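PDB 4BZP: bifunctional enzyme cysn/cysc from Mycobacterium tuberculosis, which catalyses, through its adenylyl-sulfate (APS) kinase domain, transfer of a phosphate from ATP to the 3'-hydroxyl of APS, a step of sulfate activation and sulfur assimilation. Local coordinates for residues Trp9-Ser14 / Phe106-Cys111; Ser16-Val21 / Pro83-Leu88; Tyr37-Asp42 / His68-Leu73. All blocks are in the same frame, centred on the assembly; numbering follows the deposited sequence.

Contact 1: residues Trp9-Ser14 / Phe106-Cys111; sequences WFTGLS and FFEVFC. With ADP (adenosine-5'-diphosphate), chain C.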
loop_
_atom_site.group_PDB
_atom_site.type_symbol
_atom_site.label_atom_id
_atom_site.label_comp_id
_atom_site.label_asym_id
_atom_site.label_seq_id
_atom_site.Cartn_x
_atom_site.Cartn_y
_atom_site.Cartn_z
ATOM N N TRP A 9 -13.414 -7.973 -3.738
ATOM C CA TRP A 9 -12.712 -8.912 -2.857
ATOM C C TRP A 9 -13.203 -10.286 -3.204
ATOM O O TRP A 9 -14.368 -10.673 -2.871
ATOM C CB TRP A 9 -13.006 -8.570 -1.406
ATOM C CG TRP A 9 -12.156 -9.226 -0.383
ATOM C CD1 TRP A 9 -12.368 -10.406 0.201
ATOM C CD2 TRP A 9 -10.933 -8.691 0.187
ATOM N NE1 TRP A 9 -11.344 -10.675 1.085
ATOM C CE2 TRP A 9 -10.475 -9.619 1.115
ATOM C CE3 TRP A 9 -10.202 -7.519 0.008
ATOM C CZ2 TRP A 9 -9.295 -9.401 1.868
ATOM C CZ3 TRP A 9 -9.040 -7.352 0.757
ATOM C CH2 TRP A 9 -8.634 -8.280 1.624
ATOM N N PHE A 10 -12.382 -11.070 -3.881
ATOM C CA PHE A 10 -12.752 -12.411 -4.168
ATOM C C PHE A 10 -12.619 -13.302 -2.951
ATOM O O PHE A 10 -11.978 -13.025 -1.889
ATOM C CB PHE A 10 -11.919 -12.984 -5.293
ATOM C CG PHE A 10 -12.179 -12.355 -6.610
ATOM C CD1 PHE A 10 -11.519 -11.200 -6.972
ATOM C CD2 PHE A 10 -13.107 -12.897 -7.482
ATOM C CE1 PHE A 10 -11.791 -10.590 -8.169
ATOM C CE2 PHE A 10 -13.383 -12.287 -8.679
ATOM C CZ PHE A 10 -12.678 -11.158 -9.052
ATOM N N THR A 11 -13.233 -14.437 -3.103
ATOM C CA THR A 11 -13.034 -15.517 -2.110
ATOM C C THR A 11 -13.431 -16.817 -2.785
ATOM O O THR A 11 -14.323 -16.848 -3.621
ATOM C CB THR A 11 -13.812 -15.242 -0.807
ATOM O OG1 THR A 11 -13.571 -16.330 0.105
ATOM C CG2 THR A 11 -15.307 -15.077 -1.046
ATOM N N GLY A 12 -12.744 -17.884 -2.446
ATOM C CA GLY A 12 -12.992 -19.211 -2.974
ATOM C C GLY A 12 -11.762 -20.074 -2.890
ATOM O O GLY A 12 -10.636 -19.582 -2.728
ATOM N N LEU A 13 -11.963 -21.367 -3.109
ATOM C CA LEU A 13 -10.920 -22.314 -3.069
ATOM C C LEU A 13 -9.796 -22.037 -4.056
ATOM O O LEU A 13 -9.988 -21.398 -5.087
ATOM C CB LEU A 13 -11.461 -23.725 -3.327
ATOM C CG LEU A 13 -12.471 -24.241 -2.327
ATOM C CD1 LEU A 13 -13.013 -25.594 -2.791
ATOM C CD2 LEU A 13 -11.885 -24.409 -0.943
ATOM N N SER A 14 -8.602 -22.533 -3.775
ATOM C CA SER A 14 -7.532 -22.538 -4.763
ATOM C C SER A 14 -8.041 -23.154 -6.064
ATOM O O SER A 14 -8.658 -24.213 -6.048
ATOM C CB SER A 14 -6.340 -23.353 -4.265
ATOM O OG SER A 14 -5.268 -23.309 -5.142
ATOM N N PHE A 106 -17.190 -1.838 -1.442
ATOM C CA PHE A 106 -16.577 -3.138 -1.307
ATOM C C PHE A 106 -17.563 -4.183 -1.753
ATOM O O PHE A 106 -18.738 -4.166 -1.329
ATOM C CB PHE A 106 -16.207 -3.354 0.173
ATOM C CG PHE A 106 -15.593 -4.700 0.528
ATOM C CD1 PHE A 106 -16.389 -5.805 0.826
ATOM C CD2 PHE A 106 -14.225 -4.834 0.602
ATOM C CE1 PHE A 106 -15.820 -7.012 1.134
ATOM C CE2 PHE A 106 -13.653 -6.044 0.985
ATOM C CZ PHE A 106 -14.446 -7.124 1.265
ATOM N N PHE A 107 -17.099 -5.108 -2.579
ATOM C CA PHE A 107 -17.925 -6.204 -3.073
ATOM C C PHE A 107 -17.249 -7.518 -2.771
ATOM O O PHE A 107 -16.111 -7.729 -3.152
ATOM C CB PHE A 107 -18.155 -6.056 -4.564
ATOM C CG PHE A 107 -18.733 -4.751 -4.970
ATOM C CD1 PHE A 107 -20.084 -4.577 -4.996
ATOM C CD2 PHE A 107 -17.896 -3.694 -5.317
ATOM C CE1 PHE A 107 -20.626 -3.351 -5.386
ATOM C CE2 PHE A 107 -18.429 -2.470 -5.685
ATOM C CZ PHE A 107 -19.789 -2.314 -5.717
ATOM N N GLU A 108 -17.969 -8.422 -2.127
ATOM C CA GLU A 108 -17.531 -9.790 -1.824
ATOM C C GLU A 108 -18.004 -10.658 -2.986
ATOM O O GLU A 108 -19.230 -10.838 -3.168
ATOM C CB GLU A 108 -18.057 -10.330 -0.456
ATOM C CG GLU A 108 -17.537 -11.759 -0.142
ATOM C CD GLU A 108 -18.234 -12.513 0.975
ATOM O OE1 GLU A 108 -19.438 -12.603 0.880
ATOM O OE2 GLU A 108 -17.607 -13.030 1.930
ATOM N N VAL A 109 -17.088 -11.208 -3.740
ATOM C CA VAL A 109 -17.387 -12.028 -4.907
ATOM C C VAL A 109 -16.922 -13.433 -4.640
ATOM O O VAL A 109 -15.729 -13.702 -4.410
ATOM C CB VAL A 109 -16.758 -11.472 -6.159
ATOM C CG1 VAL A 109 -17.018 -12.422 -7.318
ATOM C CG2 VAL A 109 -17.297 -10.074 -6.452
ATOM N N PHE A 110 -17.852 -14.392 -4.573
ATOM C CA PHE A 110 -17.569 -15.784 -4.281
ATOM C C PHE A 110 -17.429 -16.615 -5.544
ATOM O O PHE A 110 -18.405 -16.743 -6.298
ATOM C CB PHE A 110 -18.700 -16.309 -3.415
ATOM C CG PHE A 110 -18.605 -17.764 -3.010
ATOM C CD1 PHE A 110 -17.420 -18.448 -2.913
ATOM C CD2 PHE A 110 -19.785 -18.439 -2.660
ATOM C CE1 PHE A 110 -17.410 -19.773 -2.553
ATOM C CE2 PHE A 110 -19.762 -19.771 -2.233
ATOM C CZ PHE A 110 -18.563 -20.425 -2.190
ATOM N N CYS A 111 -16.223 -17.135 -5.797
ATOM C CA CYS A 111 -15.981 -18.053 -6.892
ATOM C C CYS A 111 -16.351 -19.413 -6.389
ATOM O O CYS A 111 -15.522 -20.148 -5.807
ATOM C CB CYS A 111 -14.507 -17.978 -7.317
ATOM S SG CYS A 111 -14.100 -16.362 -8.056
HETATM P PB ADP C . -7.609 -19.109 -8.277
HETATM O O1B ADP C . -6.602 -20.027 -7.508
HETATM O O2B ADP C . -8.925 -18.975 -7.583
HETATM O O3B ADP C . -6.968 -17.834 -8.710
HETATM P PA ADP C . -7.510 -19.722 -11.135
HETATM O O1A ADP C . -6.057 -19.941 -11.238
HETATM O O2A ADP C . -8.046 -18.414 -11.634
HETATM O O3A ADP C . -7.947 -19.932 -9.625
HETATM O "O5'" ADP C . -8.391 -20.872 -11.844
HETATM C "C5'" ADP C . -7.886 -22.183 -11.938
HETATM C "C4'" ADP C . -7.887 -22.540 -13.430
HETATM O "O4'" ADP C . -9.205 -22.915 -13.783
HETATM C "C3'" ADP C . -7.414 -21.484 -14.440
HETATM O "O3'" ADP C . -6.167 -21.877 -14.964
HETATM C "C2'" ADP C . -8.389 -21.604 -15.555
HETATM O "O2'" ADP C . -7.695 -22.246 -16.662
HETATM C "C1'" ADP C . -9.504 -22.489 -15.096
HETATM N N9 ADP C . -10.772 -21.747 -14.999
HETATM C C8 ADP C . -11.054 -20.825 -14.032
HETATM N N7 ADP C . -12.283 -20.296 -14.167
HETATM C C5 ADP C . -12.815 -20.943 -15.255
HETATM C C6 ADP C . -14.080 -20.815 -15.934
HETATM N N6 ADP C . -15.047 -19.980 -15.503
HETATM N N1 ADP C . -14.217 -21.620 -17.018
HETATM C C2 ADP C . -13.264 -22.446 -17.434
HETATM N N3 ADP C . -12.035 -22.602 -16.878
HETATM C C4 ADP C . -11.797 -21.811 -15.811
HETATM O O HOH W 1 -14.587 -22.070 -4.090
#
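W9, F10 and T11 pair in parallel with E108, V109 and F110, joining two neighbouring strands in the parallel sheet of a P-loop kinase fold. The two short strand axes approach to 4.7 Å and diverge by 25°, the twist of a beta sheet. Four backbone hydrogen bonds alternate between the strands: W9 N to F107 O, V109 N to W9 O, T11 N to V109 O, and C111 N to T11 O. The third is the most bent, with 131° at its hydrogen.

The side chain of W9 can be followed outward. Its CB lies 3.4 Å from F106 CZ, and CG is nearly as close to the same carbon. CD2 and CE3 then pass F106 CE2, both at 3.9 Å, after which the indole runs toward A95 of helix 89-101. The trans chi1 (-167°) lays the start of the indole past F106 CZ and CE2 and carries the rest off strand 106-111.

On the other face of the sheet, F10 in its modelled conformer lies alongside V109, its CE2 3.9 Å from V109 CG1, and the F10 ring also meets the sulfur of C111 obliquely. Helix 18-31 packs over F10 through K18, V21 and A22. T11 is on the W9 face, where its OG1 lies within hydrogen-bonding distance of the carbonyls of I85 and S86, which must share its one proton, and of Y145 OH.

Beyond the paired residues the strands separate, and a water bridges them, accepting from L13 N at 2.9 Å and donating to C111 O.

Contact 2: residues Ser16-Val21 / Pro83-Leu88; sequences SGKSSV and PAISPL. With ADP (adenosine-5'-diphosphate), chain C.
K18 lies against P83, A84 and I85 where the Walker A P-loop and the start of helix 18-31 meet the loop after strand 79-82. The geometry fits a P-loop: backbone amides of G17, K18, S19 and S20 all donate to phosphate oxygens of ADP.

Between the two segments the interaction is packing. K18 CB and P83 CB are 3.9 Å apart, and P83 CB also lies 3.8 Å from S19 N. Farther out, K18 CD lies 3.3 Å from A84 O, while CE is equally close to P83 O, so the aliphatic chain runs past two successive carbonyls. I85 CG1 flanks the amino end.

The polar contacts go to the nucleotide. Bends at chi3 (-61°) and chi4 (-69°) turn the end of the lysine toward the beta-phosphate, bringing NZ within 2.7 Å of ADP O2B, the oxygen that K18 N also holds. NZ donates to G12 O as well, which helps fix its position. On the alpha-phosphate, S20 uses both its N and OG to grip O2A. On the beta-phosphate, S19 OG adds a bond to O3B in its modelled conformer, beside the backbone bond from S19 N to ADP O3B at 2.9 Å.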
loop_
_atom_site.group_PDB
_atom_site.type_symbol
_atom_site.label_atom_id
_atom_site.label_comp_id
_atom_site.label_asym_id
_atom_site.label_seq_id
_atom_site.Cartn_x
_atom_site.Cartn_y
_atom_site.Cartn_z
ATOM N N SER A 16 -10.405 -21.919 -8.051
ATOM C CA SER A 16 -11.796 -21.614 -8.349
ATOM C C SER A 16 -12.012 -20.564 -9.400
ATOM O O SER A 16 -13.132 -20.451 -9.947
ATOM C CB SER A 16 -12.540 -21.263 -7.056
ATOM O OG SER A 16 -12.009 -20.112 -6.425
ATOM N N GLY A 17 -10.947 -19.835 -9.728
ATOM C CA GLY A 17 -10.997 -18.858 -10.810
ATOM C C GLY A 17 -10.814 -17.419 -10.413
ATOM O O GLY A 17 -11.037 -16.533 -11.230
ATOM N N LYS A 18 -10.457 -17.121 -9.174
ATOM C CA LYS A 18 -10.340 -15.750 -8.712
ATOM C C LYS A 18 -9.367 -14.919 -9.513
ATOM O O LYS A 18 -9.718 -13.813 -9.966
ATOM C CB LYS A 18 -9.881 -15.754 -7.236
ATOM C CG LYS A 18 -10.773 -16.536 -6.257
ATOM C CD LYS A 18 -10.170 -16.566 -4.827
ATOM C CE LYS A 18 -8.819 -17.221 -4.694
ATOM N NZ LYS A 18 -8.891 -18.672 -4.918
ATOM N N SER A 19 -8.158 -15.422 -9.693
ATOM C CA SER A 19 -7.157 -14.646 -10.428
ATOM C C SER A 19 -7.518 -14.563 -11.903
ATOM O O SER A 19 -7.312 -13.506 -12.487
ATOM C CB SER A 19 -5.750 -15.188 -10.235
ATOM O OG SER A 19 -5.602 -16.494 -10.734
ATOM N N SER A 20 -8.046 -15.633 -12.465
ATOM C CA SER A 20 -8.408 -15.571 -13.898
ATOM C C SER A 20 -9.452 -14.500 -14.113
ATOM O O SER A 20 -9.347 -13.708 -15.045
ATOM C CB SER A 20 -8.991 -16.878 -14.369
ATOM O OG SER A 20 -8.100 -17.978 -14.267
ATOM N N VAL A 21 -10.484 -14.447 -13.270
ATOM C CA VAL A 21 -11.492 -13.426 -13.390
ATOM C C VAL A 21 -10.946 -12.046 -13.116
ATOM O O VAL A 21 -11.178 -11.094 -13.848
ATOM C CB VAL A 21 -12.743 -13.733 -12.534
ATOM C CG1 VAL A 21 -13.749 -12.597 -12.625
ATOM C CG2 VAL A 21 -13.391 -15.051 -12.973
ATOM N N PRO A 83 -7.647 -11.131 -5.490
ATOM C CA PRO A 83 -7.965 -12.545 -5.650
ATOM C C PRO A 83 -7.406 -13.480 -4.599
ATOM O O PRO A 83 -6.863 -14.572 -4.969
ATOM C CB PRO A 83 -7.347 -12.852 -6.996
ATOM C CG PRO A 83 -6.139 -11.994 -7.046
ATOM C CD PRO A 83 -6.550 -10.716 -6.386
ATOM N N ALA A 84 -7.735 -13.233 -3.354
ATOM C CA ALA A 84 -7.250 -14.067 -2.242
ATOM C C ALA A 84 -8.274 -15.116 -1.873
ATOM O O ALA A 84 -9.484 -14.939 -2.065
ATOM C CB ALA A 84 -6.899 -13.199 -1.056
ATOM N N ILE A 85 -7.809 -16.225 -1.347
ATOM C CA ILE A 85 -8.686 -17.303 -0.951
ATOM C C ILE A 85 -9.657 -16.800 0.103
ATOM O O ILE A 85 -10.864 -17.103 0.029
ATOM C CB ILE A 85 -7.922 -18.524 -0.464
ATOM C CG1 ILE A 85 -7.208 -19.181 -1.651
ATOM C CG2 ILE A 85 -8.846 -19.581 0.200
ATOM C CD1 ILE A 85 -6.264 -20.268 -1.257
ATOM N N SER A 86 -9.111 -16.090 1.117
ATOM C CA SER A 86 -9.908 -15.476 2.186
ATOM C C SER A 86 -10.858 -16.531 2.781
ATOM O O SER A 86 -12.083 -16.384 2.657
ATOM C CB SER A 86 -10.710 -14.288 1.599
ATOM O OG SER A 86 -9.865 -13.179 1.337
ATOM N N PRO A 87 -10.303 -17.581 3.394
ATOM C CA PRO A 87 -11.134 -18.761 3.715
ATOM C C PRO A 87 -12.058 -18.581 4.891
ATOM O O PRO A 87 -13.099 -19.278 4.931
ATOM C CB PRO A 87 -10.098 -19.827 4.073
ATOM C CG PRO A 87 -8.927 -19.020 4.521
ATOM C CD PRO A 87 -8.869 -17.849 3.648
ATOM N N LEU A 88 -11.761 -17.674 5.829
ATOM C CA LEU A 88 -12.601 -17.502 7.020
ATOM C C LEU A 88 -13.560 -16.338 6.845
ATOM O O LEU A 88 -13.169 -15.277 6.360
ATOM C CB LEU A 88 -11.774 -17.363 8.295
ATOM C CG LEU A 88 -10.797 -18.501 8.469
ATOM C CD1 LEU A 88 -9.929 -18.307 9.709
ATOM C CD2 LEU A 88 -11.474 -19.857 8.531
HETATM P PB ADP C . -7.609 -19.109 -8.277
HETATM O O1B ADP C . -6.602 -20.027 -7.508
HETATM O O2B ADP C . -8.925 -18.975 -7.583
HETATM O O3B ADP C . -6.968 -17.834 -8.710
HETATM P PA ADP C . -7.510 -19.722 -11.135
HETATM O O1A ADP C . -6.057 -19.941 -11.238
HETATM O O2A ADP C . -8.046 -18.414 -11.634
HETATM O O3A ADP C . -7.947 -19.932 -9.625
HETATM O "O5'" ADP C . -8.391 -20.872 -11.844
HETATM C "C5'" ADP C . -7.886 -22.183 -11.938
HETATM C "C4'" ADP C . -7.887 -22.540 -13.430
HETATM O "O4'" ADP C . -9.205 -22.915 -13.783
HETATM C "C3'" ADP C . -7.414 -21.484 -14.440
HETATM O "O3'" ADP C . -6.167 -21.877 -14.964
HETATM C "C2'" ADP C . -8.389 -21.604 -15.555
HETATM O "O2'" ADP C . -7.695 -22.246 -16.662
HETATM C "C1'" ADP C . -9.504 -22.489 -15.096
HETATM N N9 ADP C . -10.772 -21.747 -14.999
HETATM C C8 ADP C . -11.054 -20.825 -14.032
HETATM N N7 ADP C . -12.283 -20.296 -14.167
HETATM C C5 ADP C . -12.815 -20.943 -15.255
HETATM C C6 ADP C . -14.080 -20.815 -15.934
HETATM N N6 ADP C . -15.047 -19.980 -15.503
HETATM N N1 ADP C . -14.217 -21.620 -17.018
HETATM C C2 ADP C . -13.264 -22.446 -17.434
HETATM N N3 ADP C . -12.035 -22.602 -16.878
HETATM C C4 ADP C . -11.797 -21.811 -15.811
#

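Contact 3: residues Tyr37-Asp42 / His68-Leu73; sequences YVLDGD and HVATLL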
loop_
_atom_site.group_PDB
_atom_site.type_symbol
_atom_site.label_atom_id
_atom_site.label_comp_id
_atom_site.label_asym_id
_atom_site.label_seq_id
_atom_site.Cartn_x
_atom_site.Cartn_y
_atom_site.Cartn_z
ATOM N N TYR A 37 -6.551 -2.424 -10.923
ATOM C CA TYR A 37 -5.325 -2.987 -10.416
ATOM C C TYR A 37 -5.608 -4.256 -9.671
ATOM O O TYR A 37 -6.438 -4.262 -8.769
ATOM C CB TYR A 37 -4.704 -1.995 -9.438
ATOM C CG TYR A 37 -3.341 -2.407 -8.957
ATOM C CD1 TYR A 37 -2.211 -2.150 -9.728
ATOM C CD2 TYR A 37 -3.182 -3.071 -7.760
ATOM C CE1 TYR A 37 -0.948 -2.527 -9.278
ATOM C CE2 TYR A 37 -1.958 -3.469 -7.324
ATOM C CZ TYR A 37 -0.851 -3.161 -8.067
ATOM O OH TYR A 37 0.372 -3.541 -7.624
ATOM N N VAL A 38 -4.879 -5.298 -10.023
ATOM C CA VAL A 38 -4.988 -6.591 -9.355
ATOM C C VAL A 38 -3.981 -6.629 -8.246
ATOM O O VAL A 38 -2.758 -6.574 -8.494
ATOM C CB VAL A 38 -4.790 -7.789 -10.315
ATOM C CG1 VAL A 38 -4.824 -9.097 -9.534
ATOM C CG2 VAL A 38 -5.847 -7.764 -11.397
ATOM N N LEU A 39 -4.468 -6.661 -7.015
ATOM C CA LEU A 39 -3.673 -6.679 -5.814
ATOM C C LEU A 39 -3.621 -8.092 -5.281
ATOM O O LEU A 39 -4.589 -8.597 -4.688
ATOM C CB LEU A 39 -4.291 -5.704 -4.811
ATOM C CG LEU A 39 -3.547 -5.618 -3.473
ATOM C CD1 LEU A 39 -2.205 -4.979 -3.658
ATOM C CD2 LEU A 39 -4.382 -4.863 -2.463
ATOM N N ASP A 40 -2.490 -8.723 -5.544
ATOM C CA ASP A 40 -2.344 -10.155 -5.219
ATOM C C ASP A 40 -1.312 -10.266 -4.089
ATOM O O ASP A 40 -0.172 -9.803 -4.208
ATOM C CB ASP A 40 -1.944 -10.949 -6.465
ATOM C CG ASP A 40 -2.054 -12.488 -6.273
ATOM O OD1 ASP A 40 -1.693 -13.010 -5.213
ATOM O OD2 ASP A 40 -2.516 -13.182 -7.207
ATOM N N GLY A 41 -1.773 -10.864 -3.009
ATOM C CA GLY A 41 -0.936 -11.119 -1.829
ATOM C C GLY A 41 0.346 -11.882 -2.141
ATOM O O GLY A 41 1.375 -11.674 -1.489
ATOM N N ASP A 42 0.317 -12.782 -3.115
ATOM C CA ASP A 42 1.534 -13.532 -3.431
ATOM C C ASP A 42 2.642 -12.572 -3.868
ATOM O O ASP A 42 3.799 -12.725 -3.414
ATOM C CB ASP A 42 1.282 -14.609 -4.490
ATOM C CG ASP A 42 0.520 -15.812 -3.930
ATOM O OD1 ASP A 42 0.317 -15.883 -2.699
ATOM O OD2 ASP A 42 0.155 -16.718 -4.732
ATOM N N HIS A 68 -6.069 -2.879 3.791
ATOM C CA HIS A 68 -5.639 -1.486 3.885
ATOM C C HIS A 68 -4.941 -0.994 2.628
ATOM O O HIS A 68 -5.143 0.150 2.211
ATOM C CB HIS A 68 -4.735 -1.311 5.115
ATOM C CG HIS A 68 -5.487 -1.332 6.401
ATOM N ND1 HIS A 68 -6.307 -0.307 6.828
ATOM C CD2 HIS A 68 -5.521 -2.266 7.373
ATOM C CE1 HIS A 68 -6.869 -0.641 7.969
ATOM N NE2 HIS A 68 -6.428 -1.837 8.314
ATOM N N VAL A 69 -4.164 -1.846 1.963
ATOM C CA VAL A 69 -3.557 -1.462 0.696
ATOM C C VAL A 69 -4.649 -1.251 -0.324
ATOM O O VAL A 69 -4.619 -0.291 -1.085
ATOM C CB VAL A 69 -2.488 -2.438 0.234
ATOM C CG1 VAL A 69 -1.983 -2.062 -1.139
ATOM C CG2 VAL A 69 -1.396 -2.536 1.290
ATOM N N ALA A 70 -5.646 -2.133 -0.337
ATOM C CA ALA A 70 -6.756 -1.926 -1.257
ATOM C C ALA A 70 -7.477 -0.620 -1.005
ATOM O O ALA A 70 -7.844 0.067 -1.980
ATOM C CB ALA A 70 -7.718 -3.074 -1.149
ATOM N N THR A 71 -7.709 -0.255 0.246
ATOM C CA THR A 71 -8.439 1.014 0.515
ATOM C C THR A 71 -7.602 2.157 0.091
ATOM O O THR A 71 -8.140 3.152 -0.450
ATOM C CB THR A 71 -8.903 1.267 1.969
ATOM O OG1 THR A 71 -7.749 1.424 2.807
ATOM C CG2 THR A 71 -9.844 0.190 2.441
ATOM N N LEU A 72 -6.298 2.083 0.271
ATOM C CA LEU A 72 -5.383 3.149 -0.179
ATOM C C LEU A 72 -5.424 3.318 -1.694
ATOM O O LEU A 72 -5.569 4.449 -2.213
ATOM C CB LEU A 72 -3.973 2.867 0.343
ATOM C CG LEU A 72 -2.822 3.724 -0.174
ATOM C CD1 LEU A 72 -3.142 5.117 0.245
ATOM C CD2 LEU A 72 -1.469 3.271 0.357
ATOM N N LEU A 73 -5.336 2.210 -2.424
ATOM C CA LEU A 73 -5.363 2.289 -3.875
ATOM C C LEU A 73 -6.714 2.807 -4.338
ATOM O O LEU A 73 -6.795 3.545 -5.314
ATOM C CB LEU A 73 -5.067 0.953 -4.504
ATOM C CG LEU A 73 -3.636 0.428 -4.365
ATOM C CD1 LEU A 73 -3.555 -1.042 -4.783
ATOM C CD2 LEU A 73 -2.674 1.303 -5.192
#
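The layer between the edge strand 36-38 and the helix 56-75 beside it, part of the alpha/beta sandwich of the P-loop kinase fold, is built here from Y37 and L39 against V69, A70 and L73. All five contribute carbon contacts, and the three helix residues, at positions i, i+1 and i+4, form one side of the helix.

For L39, chi1 at 180° sends CG opposite N and directs both methyls at the helix. One branch, CD1, lies 3.9 Å from V69 CG1 and more loosely 4.3 Å from L73 CD1. The other, CD2, lies against the backbone N and CB of A70, at 3.7 Å and 4.0 Å. V69 CG1 is equally near both L39 methyls, so it sits opposite the pair.

Y37 meets a single methyl: L73 CD1 approaches obliquely, 3.6 Å from ring atom CD2 and a little farther from CE2. L39 CD1 lies at the edge of the same ring, in its plane. After L39 the chain turns into helix 41-44, capped by D40, whose OD1 accepts from D42 N at 2.9 Å.

V80 of strand 79-82 packs against L39, A70 and L73, so the neighbouring strand forms the floor of the layer. Helix 89-101 flanks helix 56-75 through H99 at A70, and the second subunit packs on the outside, its C76 against Y37 and its L72 against L73.

From the N terminus, strand 6-11 leads through the P-loop into helix 18-31, then to strand 36-38, helix 56-75 and strand 79-82, before strand 106-111. Contact 1 closes the longest loop, joining 9-14 to 106-111; contact 2 (16-21 with 83-88) nests within it, and contact 3 (37-42 with 68-73) within contact 2, so none cross. Contacts 1 and 2 touch, their centres about 5 Å apart, and both meet ADP. Contact 3, centred about 14 Å from each, meets contact 2 where P83 packs on L39 and D40. Together they tie the sheet centre, the nucleotide site and the sheet edge near the second subunit.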